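Local coordinates for Nrps/pks (PDB 4OPE), which probably catalyses decarboxylative Claisen condensation to lengthen the polyketide chain, as the ketosynthase domain KS7 of the OzmH assembly-line protein in oxazolomycin biosynthesis, at residues D6-Y18 / A256-T268. Sequence-based numbering, arbitrary orientation.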
ATOM      1  N   ASP A   6     -10.147  17.229 -16.915  1.00111.15           N
ATOM      2  CA  ASP A   6     -11.475  17.842 -17.236  1.00108.74           C
ATOM      3  C   ASP A   6     -12.655  16.995 -16.719  1.00104.84           C
ATOM      4  O   ASP A   6     -13.529  17.521 -16.012  1.00102.52           O
ATOM      5  CB  ASP A   6     -11.616  18.074 -18.743  1.00110.07           C
ATOM      6  CG  ASP A   6     -13.048  18.370 -19.150  1.00112.84           C
ATOM      7  OD1 ASP A   6     -13.745  19.087 -18.398  1.00108.95           O
ATOM      8  OD2 ASP A   6     -13.482  17.872 -20.211  1.00107.47           O
ATOM      9  N   ASP A   7     -12.692  15.707 -17.089  1.00 96.72           N
ATOM     10  CA  ASP A   7     -13.677  14.782 -16.517  1.00 85.40           C
ATOM     11  C   ASP A   7     -13.303  14.475 -15.036  1.00 82.46           C
ATOM     12  O   ASP A   7     -12.194  14.032 -14.679  1.00 73.86           O
ATOM     13  CB  ASP A   7     -13.844  13.504 -17.352  1.00 81.05           C
ATOM     14  CG  ASP A   7     -15.224  12.834 -17.147  1.00 82.58           C
ATOM     15  OD1 ASP A   7     -16.001  13.278 -16.267  1.00 75.02           O
ATOM     16  OD2 ASP A   7     -15.544  11.856 -17.876  1.00 81.07           O
ATOM     17  N   GLU A   8     -14.258  14.750 -14.170  1.00 74.94           N
ATOM     18  CA  GLU A   8     -14.007  14.739 -12.767  1.00 68.70           C
ATOM     19  C   GLU A   8     -14.248  13.320 -12.280  1.00 60.94           C
ATOM     20  O   GLU A   8     -14.949  12.537 -12.924  1.00 61.56           O
ATOM     21  CB  GLU A   8     -14.952  15.725 -12.075  1.00 75.55           C
ATOM     22  CG  GLU A   8     -15.157  17.052 -12.819  1.00 83.87           C
ATOM     23  CD  GLU A   8     -16.028  18.023 -12.034  1.00 87.84           C
ATOM     24  OE1 GLU A   8     -17.266  17.791 -11.999  1.00 80.15           O
ATOM     25  OE2 GLU A   8     -15.471  19.002 -11.452  1.00 85.13           O
ATOM     26  N   ILE A   9     -13.672  12.996 -11.136  1.00 49.72           N
ATOM     27  CA  ILE A   9     -14.016  11.798 -10.471  1.00 42.31           C
ATOM     28  C   ILE A   9     -15.111  12.117  -9.498  1.00 40.60           C
ATOM     29  O   ILE A   9     -15.068  13.174  -8.880  1.00 42.75           O
ATOM     30  CB  ILE A   9     -12.858  11.295  -9.659  1.00 41.11           C
ATOM     31  CG1 ILE A   9     -11.644  11.091 -10.555  1.00 42.25           C
ATOM     32  CG2 ILE A   9     -13.239   9.998  -8.966  1.00 40.14           C
ATOM     33  CD1 ILE A   9     -11.910  10.185 -11.713  1.00 44.72           C
ATOM     34  N   VAL A  10     -16.069  11.193  -9.341  1.00 37.52           N
ATOM     35  CA  VAL A  10     -17.138  11.315  -8.359  1.00 35.19           C
ATOM     36  C   VAL A  10     -17.299  10.047  -7.548  1.00 32.91           C
ATOM     37  O   VAL A  10     -16.848   8.981  -7.945  1.00 31.51           O
ATOM     38  CB  VAL A  10     -18.485  11.597  -9.016  1.00 37.82           C
ATOM     39  CG1 VAL A  10     -18.431  12.913  -9.798  1.00 39.16           C
ATOM     40  CG2 VAL A  10     -18.914  10.441  -9.922  1.00 39.36           C
ATOM     41  N   ILE A  11     -17.921  10.200  -6.392  1.00 31.31           N
ATOM     42  CA  ILE A  11     -18.212   9.117  -5.519  1.00 31.30           C
ATOM     43  C   ILE A  11     -19.682   8.767  -5.728  1.00 31.66           C
ATOM     44  O   ILE A  11     -20.573   9.597  -5.562  1.00 33.16           O
ATOM     45  CB  ILE A  11     -18.049   9.524  -4.039  1.00 31.42           C
ATOM     46  CG1 ILE A  11     -16.584   9.751  -3.688  1.00 30.69           C
ATOM     47  CG2 ILE A  11     -18.657   8.475  -3.080  1.00 31.41           C
ATOM     48  CD1 ILE A  11     -16.410  10.309  -2.290  1.00 29.56           C
ATOM     49  N   VAL A  12     -19.947   7.511  -6.005  1.00 31.50           N
ATOM     50  CA  VAL A  12     -21.304   7.110  -6.264  1.00 31.81           C
ATOM     51  C   VAL A  12     -21.839   6.099  -5.285  1.00 31.16           C
ATOM     52  O   VAL A  12     -22.887   5.586  -5.493  1.00 31.65           O
ATOM     53  CB  VAL A  12     -21.439   6.518  -7.665  1.00 31.57           C
ATOM     54  CG1 VAL A  12     -20.913   7.488  -8.696  1.00 32.39           C
ATOM     55  CG2 VAL A  12     -20.728   5.165  -7.764  1.00 32.13           C
ATOM     56  N   GLY A  13     -21.117   5.774  -4.236  1.00 31.79           N
ATOM     57  CA  GLY A  13     -21.710   4.938  -3.167  1.00 30.59           C
ATOM     58  C   GLY A  13     -20.771   4.892  -1.993  1.00 28.25           C
ATOM     59  O   GLY A  13     -19.604   5.123  -2.142  1.00 27.88           O
ATOM     60  N   VAL A  14     -21.283   4.572  -0.834  1.00 28.48           N
ATOM     61  CA  VAL A  14     -20.445   4.479   0.364  1.00 28.66           C
ATOM     62  C   VAL A  14     -21.044   3.466   1.299  1.00 27.63           C
ATOM     63  O   VAL A  14     -22.262   3.297   1.339  1.00 28.99           O
ATOM     64  CB  VAL A  14     -20.309   5.872   1.075  1.00 29.58           C
ATOM     65  CG1 VAL A  14     -21.686   6.528   1.336  1.00 28.16           C
ATOM     66  CG2 VAL A  14     -19.462   5.803   2.352  1.00 29.05           C
ATOM     67  N   ALA A  15     -20.195   2.833   2.077  1.00 26.83           N
ATOM     68  CA  ALA A  15     -20.628   1.897   3.079  1.00 27.62           C
ATOM     69  C   ALA A  15     -19.606   1.794   4.200  1.00 28.00           C
ATOM     70  O   ALA A  15     -18.439   2.107   4.006  1.00 31.78           O
ATOM     71  CB  ALA A  15     -20.856   0.556   2.424  1.00 28.10           C
ATOM     72  N   GLY A  16     -20.042   1.387   5.378  1.00 28.48           N
ATOM     73  CA  GLY A  16     -19.191   1.387   6.558  1.00 28.97           C
ATOM     74  C   GLY A  16     -19.807   0.854   7.839  1.00 30.46           C
ATOM     75  O   GLY A  16     -21.011   0.887   8.006  1.00 30.81           O
ATOM     76  N   ARG A  17     -18.977   0.329   8.735  1.00 32.54           N
ATOM     77  CA  ARG A  17     -19.376   0.087  10.111  1.00 35.14           C
ATOM     78  C   ARG A  17     -18.427   0.824  10.997  1.00 34.51           C
ATOM     79  O   ARG A  17     -17.231   0.774  10.782  1.00 33.52           O
ATOM     80  CB  ARG A  17     -19.268  -1.374  10.462  1.00 37.77           C
ATOM     81  CG  ARG A  17     -20.110  -2.247   9.579  1.00 40.58           C
ATOM     82  CD  ARG A  17     -19.717  -3.703   9.699  1.00 42.94           C
ATOM     83  NE  ARG A  17     -19.976  -4.187  11.051  1.00 45.71           N
ATOM     84  CZ  ARG A  17     -19.595  -5.378  11.495  1.00 47.48           C
ATOM     85  NH1 ARG A  17     -18.939  -6.210  10.701  1.00 48.38           N
ATOM     86  NH2 ARG A  17     -19.856  -5.725  12.745  1.00 50.57           N
ATOM     87  N   TYR A  18     -18.967   1.464  12.014  1.00 34.85           N
ATOM     88  CA  TYR A  18     -18.185   2.197  12.989  1.00 34.22           C
ATOM     89  C   TYR A  18     -18.743   1.882  14.385  1.00 36.50           C
ATOM     90  O   TYR A  18     -19.740   1.151  14.504  1.00 37.52           O
ATOM     91  CB  TYR A  18     -18.244   3.678  12.636  1.00 33.01           C
ATOM     92  CG  TYR A  18     -17.717   3.914  11.246  1.00 32.30           C
ATOM     93  CD1 TYR A  18     -16.367   3.794  10.968  1.00 32.19           C
ATOM     94  CD2 TYR A  18     -18.559   4.198  10.199  1.00 32.74           C
ATOM     95  CE1 TYR A  18     -15.868   3.986   9.695  1.00 31.50           C
ATOM     96  CE2 TYR A  18     -18.070   4.393   8.907  1.00 32.24           C
ATOM     97  CZ  TYR A  18     -16.715   4.276   8.661  1.00 31.31           C
ATOM     98  OH  TYR A  18     -16.218   4.469   7.396  1.00 29.59           O
ATOM     99  N   ALA A 256     -24.065   9.048 -17.431  1.00 54.22           N
ATOM    100  CA  ALA A 256     -24.535   8.033 -18.354  1.00 54.51           C
ATOM    101  C   ALA A 256     -25.272   6.876 -17.679  1.00 56.73           C
ATOM    102  O   ALA A 256     -26.319   6.465 -18.151  1.00 63.61           O
ATOM    103  CB  ALA A 256     -23.396   7.498 -19.187  1.00 52.85           C
ATOM    104  N   ASP A 257     -24.766   6.364 -16.572  1.00 56.45           N
ATOM    105  CA  ASP A 257     -25.382   5.183 -15.952  1.00 59.00           C
ATOM    106  C   ASP A 257     -26.561   5.533 -15.049  1.00 55.71           C
ATOM    107  O   ASP A 257     -27.109   4.647 -14.393  1.00 55.42           O
ATOM    108  CB  ASP A 257     -24.343   4.390 -15.126  1.00 62.41           C
ATOM    109  CG  ASP A 257     -23.200   3.794 -15.987  1.00 68.69           C
ATOM    110  OD1 ASP A 257     -23.063   4.104 -17.200  1.00 70.53           O
ATOM    111  OD2 ASP A 257     -22.416   3.006 -15.425  1.00 75.31           O
ATOM    112  N   GLY A 258     -26.924   6.813 -14.994  1.00 53.44           N
ATOM    113  CA  GLY A 258     -27.798   7.351 -13.934  1.00 54.39           C
ATOM    114  C   GLY A 258     -27.484   6.986 -12.476  1.00 55.14           C
ATOM    115  O   GLY A 258     -28.392   6.565 -11.743  1.00 54.46           O
ATOM    116  N   ASP A 259     -26.222   7.122 -12.031  1.00 52.84           N
ATOM    117  CA  ASP A 259     -25.904   6.826 -10.625  1.00 50.02           C
ATOM    118  C   ASP A 259     -26.344   7.992  -9.789  1.00 47.97           C
ATOM    119  O   ASP A 259     -26.365   9.114 -10.264  1.00 44.21           O
ATOM    120  CB  ASP A 259     -24.425   6.631 -10.382  1.00 50.56           C
ATOM    121  CG  ASP A 259     -23.858   5.498 -11.152  1.00 54.70           C
ATOM    122  OD1 ASP A 259     -24.356   4.363 -11.053  1.00 56.77           O
ATOM    123  OD2 ASP A 259     -22.893   5.747 -11.884  1.00 59.62           O
ATOM    124  N   ARG A 260     -26.676   7.728  -8.537  1.00 44.76           N
ATOM    125  CA  ARG A 260     -26.800   8.797  -7.580  1.00 45.77           C
ATOM    126  C   ARG A 260     -25.364   9.243  -7.219  1.00 45.16           C
ATOM    127  O   ARG A 260     -24.546   8.436  -6.793  1.00 46.22           O
ATOM    128  CB  ARG A 260     -27.597   8.317  -6.363  1.00 47.06           C
ATOM    129  CG  ARG A 260     -27.819   9.364  -5.303  1.00 52.72           C
ATOM    130  CD  ARG A 260     -28.791   8.871  -4.247  1.00 62.63           C
ATOM    131  NE  ARG A 260     -28.396   7.565  -3.701  1.00 68.28           N
ATOM    132  CZ  ARG A 260     -29.007   6.956  -2.690  1.00 70.39           C
ATOM    133  NH1 ARG A 260     -30.031   7.538  -2.071  1.00 77.06           N
ATOM    134  NH2 ARG A 260     -28.567   5.775  -2.272  1.00 70.14           N
ATOM    135  N   VAL A 261     -25.050  10.515  -7.447  1.00 43.58           N
ATOM    136  CA  VAL A 261     -23.719  11.056  -7.162  1.00 40.42           C
ATOM    137  C   VAL A 261     -23.680  11.653  -5.744  1.00 40.81           C
ATOM    138  O   VAL A 261     -24.456  12.527  -5.398  1.00 43.90           O
ATOM    139  CB  VAL A 261     -23.356  12.095  -8.223  1.00 38.38           C
ATOM    140  CG1 VAL A 261     -22.064  12.781  -7.885  1.00 41.30           C
ATOM    141  CG2 VAL A 261     -23.180  11.418  -9.554  1.00 37.84           C
ATOM    142  N   LEU A 262     -22.764  11.186  -4.919  1.00 39.93           N
ATOM    143  CA  LEU A 262     -22.697  11.632  -3.528  1.00 38.36           C
ATOM    144  C   LEU A 262     -21.837  12.852  -3.321  1.00 39.91           C
ATOM    145  O   LEU A 262     -22.009  13.584  -2.334  1.00 41.18           O
ATOM    146  CB  LEU A 262     -22.143  10.505  -2.662  1.00 37.66           C
ATOM    147  CG  LEU A 262     -23.169   9.518  -2.088  1.00 37.49           C
ATOM    148  CD1 LEU A 262     -24.314   9.306  -3.030  1.00 40.45           C
ATOM    149  CD2 LEU A 262     -22.570   8.180  -1.780  1.00 36.97           C
ATOM    150  N   ALA A 263     -20.874  13.049  -4.217  1.00 39.32           N
ATOM    151  CA  ALA A 263     -19.919  14.135  -4.092  1.00 38.02           C
ATOM    152  C   ALA A 263     -18.970  14.093  -5.275  1.00 38.85           C
ATOM    153  O   ALA A 263     -18.669  13.037  -5.836  1.00 39.15           O
ATOM    154  CB  ALA A 263     -19.127  14.011  -2.794  1.00 37.20           C
ATOM    155  N   VAL A 264     -18.492  15.262  -5.640  1.00 38.36           N
ATOM    156  CA  VAL A 264     -17.468  15.382  -6.639  1.00 39.00           C
ATOM    157  C   VAL A 264     -16.173  15.531  -5.897  1.00 38.91           C
ATOM    158  O   VAL A 264     -16.054  16.400  -5.003  1.00 39.25           O
ATOM    159  CB  VAL A 264     -17.669  16.668  -7.463  1.00 40.83           C
ATOM    160  CG1 VAL A 264     -16.536  16.863  -8.447  1.00 41.05           C
ATOM    161  CG2 VAL A 264     -19.011  16.625  -8.157  1.00 40.96           C
ATOM    162  N   VAL A 265     -15.196  14.718  -6.286  1.00 38.20           N
ATOM    163  CA  VAL A 265     -13.876  14.805  -5.729  1.00 37.19           C
ATOM    164  C   VAL A 265     -13.076  15.877  -6.445  1.00 39.79           C
ATOM    165  O   VAL A 265     -12.466  15.614  -7.467  1.00 40.84           O
ATOM    166  CB  VAL A 265     -13.186  13.468  -5.860  1.00 37.63           C
ATOM    167  CG1 VAL A 265     -11.741  13.543  -5.317  1.00 38.10           C
ATOM    168  CG2 VAL A 265     -14.009  12.437  -5.082  1.00 37.28           C
ATOM    169  N   ARG A 266     -13.093  17.089  -5.905  1.00 40.29           N
ATOM    170  CA  ARG A 266     -12.432  18.212  -6.557  1.00 43.53           C
ATOM    171  C   ARG A 266     -10.910  18.053  -6.629  1.00 42.71           C
ATOM    172  O   ARG A 266     -10.314  18.337  -7.649  1.00 45.09           O
ATOM    173  CB  ARG A 266     -12.825  19.533  -5.879  1.00 47.26           C
ATOM    174  CG  ARG A 266     -14.285  19.980  -6.170  1.00 52.40           C
ATOM    175  CD  ARG A 266     -14.436  20.851  -7.422  1.00 56.16           C
ATOM    176  NE  ARG A 266     -13.775  22.165  -7.270  1.00 63.58           N
ATOM    177  CZ  ARG A 266     -14.291  23.232  -6.636  1.00 67.40           C
ATOM    178  NH1 ARG A 266     -15.509  23.179  -6.100  1.00 71.98           N
ATOM    179  NH2 ARG A 266     -13.599  24.370  -6.543  1.00 67.08           N
ATOM    180  N   SER A 267     -10.299  17.592  -5.549  1.00 41.32           N
ATOM    181  CA  SER A 267      -8.873  17.309  -5.512  1.00 41.61           C
ATOM    182  C   SER A 267      -8.466  16.352  -4.365  1.00 40.58           C
ATOM    183  O   SER A 267      -9.190  16.170  -3.363  1.00 36.16           O
ATOM    184  CB  SER A 267      -8.066  18.610  -5.386  1.00 43.30           C
ATOM    185  OG  SER A 267      -8.070  19.121  -4.052  1.00 41.80           O
ATOM    186  N   THR A 268      -7.307  15.727  -4.565  1.00 40.26           N
ATOM    187  CA  THR A 268      -6.641  14.982  -3.507  1.00 43.57           C
ATOM    188  C   THR A 268      -5.147  15.270  -3.506  1.00 41.16           C
ATOM    189  O   THR A 268      -4.565  15.548  -4.543  1.00 43.41           O
ATOM    190  CB  THR A 268      -6.839  13.446  -3.591  1.00 43.71           C
ATOM    191  OG1 THR A 268      -6.248  12.947  -4.786  1.00 44.13           O
ATOM    192  CG2 THR A 268      -8.293  13.106  -3.576  1.00 45.16           C
TER
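Ile11 and Leu262 sit where segment 256-268 joins the edge of strand 9-17, and they bury the most surface here, with Val265 next. Ile11 bonds through both its N-H and its carbonyl to this one segment: the N-H meets Ala263 O at 3.0 Å, nearly straight at 172°, while the carbonyl takes Leu262 N at 2.8 Å. A third bond, from Val265 N to Ile9 O, is more bent, 152° at the hydrogen.

The two branches of Ile11 then divide the neighbours between them. CG1, anti to the carbonyl carbon (chi1 -70°), reaches Val265 CG2 at 4.0 Å; CG2 lies 4.1 Å from Leu262 CB, and both partner side chains run roughly at right angles to the isoleucine. Leu262 carries the packing further along the first strand, its CD2 lying 3.6 Å from Val14 CG1 and equally close to Gly13 CA.

On the face of the sheet carrying Val10 and Val264, the methyls of these two valines meet, and Val261 CG1 comes within 3.9 Å of Val10 CB. Glu8 lays its carboxylate beside Val264 CG1, but its charge is paired with Arg251 in a salt bridge. Helix 251-256 covers this face, whereas Cys187 of helix 178-192 packs on both Ile9 and Val265 across the sheet.

Strand 9-17, first of the N-terminal half, has 242-250 of its own half on its other edge; strand 263-272 opens the C-terminal half, so this antiparallel pairing joins the two related halves of the thiolase fold.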